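Local structure of uncharacterized protein Tm1679 (Thermotoga maritima, 3H3E) at residues E163-V168 with L174-G179. The protein is of uncharacterised function but binds zinc and probably acts as a metal-dependent hydrolase of the metallo-beta-lactamase superfamily. The protein carries 2 engineered substitutions. Numbering follows the deposited sequence.
Sequences EQTLVV and LVVITG
Val167 and Leu174 meet slantwise across a beta hairpin, CG1 of Val167 lying 3.8 Å from CD2 of Leu174. With CG1 anti to the backbone N (chi1 -177°), Val167 turns this methyl onto the isobutyl group of its diagonal neighbour. Further along the same face, CG2 of Thr165 comes within 3.6 Å of CG1 of Val176, again at a slant; threonine suits the place because its methyl joins the apolar row while its hydroxyl lies alongside that of Thr178. The other face carries Leu166, Val168, Val175 and Ile177. There CD1 of Ile177 reaches along the sheet to CG2 of Val168, 4.2 Å away, so the longer isoleucine bridges two residue pairs, and beta-branched valines suit the extended backbone.

Two hydrogen-bonded pairs join the strands: Leu166 with Ile177, and Val168 with Val175, whose bond from Val168 N to Val175 O is 2.8 Å long and almost straight at 177°. Beyond them a water takes over, donating to Gln164 O and accepting from Gly179 N. Thr178 OG1 bonds to Ser181, in the loop leading to the zinc ligand His182, whose backbone N is held by Glu163.

The hairpin lies inside a mixed sheet, between strands 130-133 and 200-204. Helix 185-193 covers the Thr165, Leu174 and Val176 side, while Leu166 and Ile177 pack on strand 40-42 of the other large sheet, as in the alpha-beta/beta-alpha sandwich of this superfamily.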
loop_
_atom_site.group_PDB
_atom_site.type_symbol
_atom_site.label_atom_id
_atom_site.label_comp_id
_atom_site.label_asym_id
_atom_site.label_seq_id
_atom_site.Cartn_x
_atom_site.Cartn_y
_atom_site.Cartn_z
ATOM N N GLU A 163 2.873 -2.222 9.282
ATOM C CA GLU A 163 2.657 -1.417 8.080
ATOM C C GLU A 163 3.928 -0.799 7.537
ATOM O O GLU A 163 4.697 -0.204 8.278
ATOM C CB GLU A 163 1.648 -0.305 8.360
ATOM C CG GLU A 163 1.320 0.529 7.155
ATOM C CD GLU A 163 0.052 1.331 7.343
ATOM O OE1 GLU A 163 0.124 2.444 7.913
ATOM O OE2 GLU A 163 -1.019 0.846 6.914
ATOM N N GLN A 164 4.135 -0.931 6.232
ATOM C CA GLN A 164 5.304 -0.348 5.587
ATOM C C GLN A 164 4.946 0.218 4.236
ATOM O O GLN A 164 3.931 -0.143 3.643
ATOM C CB GLN A 164 6.445 -1.357 5.465
ATOM C CG GLN A 164 6.076 -2.651 4.802
ATOM C CD GLN A 164 7.244 -3.603 4.738
ATOM O OE1 GLN A 164 8.303 -3.343 5.304
ATOM N NE2 GLN A 164 7.055 -4.720 4.066
ATOM N N THR A 165 5.787 1.122 3.758
ATOM C CA THR A 165 5.454 1.917 2.595
ATOM C C THR A 165 6.653 1.969 1.674
ATOM O O THR A 165 7.792 2.052 2.123
ATOM C CB THR A 165 5.020 3.350 3.009
ATOM O OG1 THR A 165 3.816 3.270 3.775
ATOM C CG2 THR A 165 4.750 4.208 1.800
ATOM N N LEU A 166 6.391 1.893 0.381
ATOM C CA LEU A 166 7.455 1.919 -0.598
ATOM C C LEU A 166 7.717 3.348 -1.053
ATOM O O LEU A 166 6.794 4.106 -1.315
ATOM C CB LEU A 166 7.080 1.040 -1.789
ATOM C CG LEU A 166 8.016 1.034 -2.985
ATOM C CD1 LEU A 166 9.318 0.431 -2.552
ATOM C CD2 LEU A 166 7.397 0.245 -4.158
ATOM N N VAL A 167 8.988 3.715 -1.125
ATOM C CA VAL A 167 9.384 4.994 -1.691
ATOM C C VAL A 167 10.371 4.740 -2.828
ATOM O O VAL A 167 11.398 4.085 -2.653
ATOM C CB VAL A 167 10.010 5.919 -0.635
ATOM C CG1 VAL A 167 10.358 7.273 -1.236
ATOM C CG2 VAL A 167 9.064 6.090 0.511
ATOM N N VAL A 168 10.023 5.245 -4.000
ATOM C CA VAL A 168 10.870 5.150 -5.168
ATOM C C VAL A 168 11.387 6.547 -5.456
ATOM O O VAL A 168 10.605 7.482 -5.646
ATOM C CB VAL A 168 10.083 4.688 -6.406
ATOM C CG1 VAL A 168 11.028 4.451 -7.585
ATOM C CG2 VAL A 168 9.236 3.448 -6.092
ATOM N N LEU A 174 9.863 11.959 -5.419
ATOM C CA LEU A 174 9.613 10.643 -4.866
ATOM C C LEU A 174 8.280 10.100 -5.343
ATOM O O LEU A 174 7.305 10.838 -5.462
ATOM C CB LEU A 174 9.617 10.707 -3.333
ATOM C CG LEU A 174 10.881 11.179 -2.622
ATOM C CD1 LEU A 174 10.609 11.301 -1.118
ATOM C CD2 LEU A 174 12.049 10.235 -2.877
ATOM N N VAL A 175 8.230 8.805 -5.611
ATOM C CA VAL A 175 6.944 8.160 -5.804
ATOM C C VAL A 175 6.668 7.258 -4.612
ATOM O O VAL A 175 7.506 6.454 -4.220
ATOM C CB VAL A 175 6.870 7.384 -7.109
ATOM C CG1 VAL A 175 5.461 6.877 -7.313
ATOM C CG2 VAL A 175 7.295 8.291 -8.280
ATOM N N VAL A 176 5.491 7.420 -4.021
ATOM C CA VAL A 176 5.157 6.743 -2.785
ATOM C C VAL A 176 4.009 5.791 -3.045
ATOM O O VAL A 176 2.995 6.177 -3.600
ATOM C CB VAL A 176 4.732 7.746 -1.696
ATOM C CG1 VAL A 176 4.301 7.019 -0.430
ATOM C CG2 VAL A 176 5.839 8.709 -1.400
ATOM N N ILE A 177 4.188 4.534 -2.657
ATOM C CA ILE A 177 3.172 3.518 -2.866
ATOM C C ILE A 177 2.761 2.900 -1.540
ATOM O O ILE A 177 3.595 2.405 -0.770
ATOM C CB ILE A 177 3.626 2.447 -3.868
ATOM C CG1 ILE A 177 3.811 3.069 -5.251
ATOM C CG2 ILE A 177 2.578 1.350 -3.981
ATOM C CD1 ILE A 177 5.119 3.715 -5.427
ATOM N N THR A 178 1.464 2.972 -1.263
ATOM C CA THR A 178 0.949 2.572 0.036
ATOM C C THR A 178 -0.217 1.632 -0.182
ATOM O O THR A 178 -0.913 1.725 -1.189
ATOM C CB THR A 178 0.564 3.791 0.908
ATOM O OG1 THR A 178 0.118 3.335 2.180
ATOM C CG2 THR A 178 -0.532 4.595 0.274
ATOM N N GLY A 179 -0.403 0.700 0.742
ATOM C CA GLY A 179 -1.445 -0.297 0.610
ATOM C C GLY A 179 -2.743 0.213 1.179
ATOM O O GLY A 179 -3.714 0.372 0.462
HETATM O O HOH W 1 1.370 0.946 3.195
#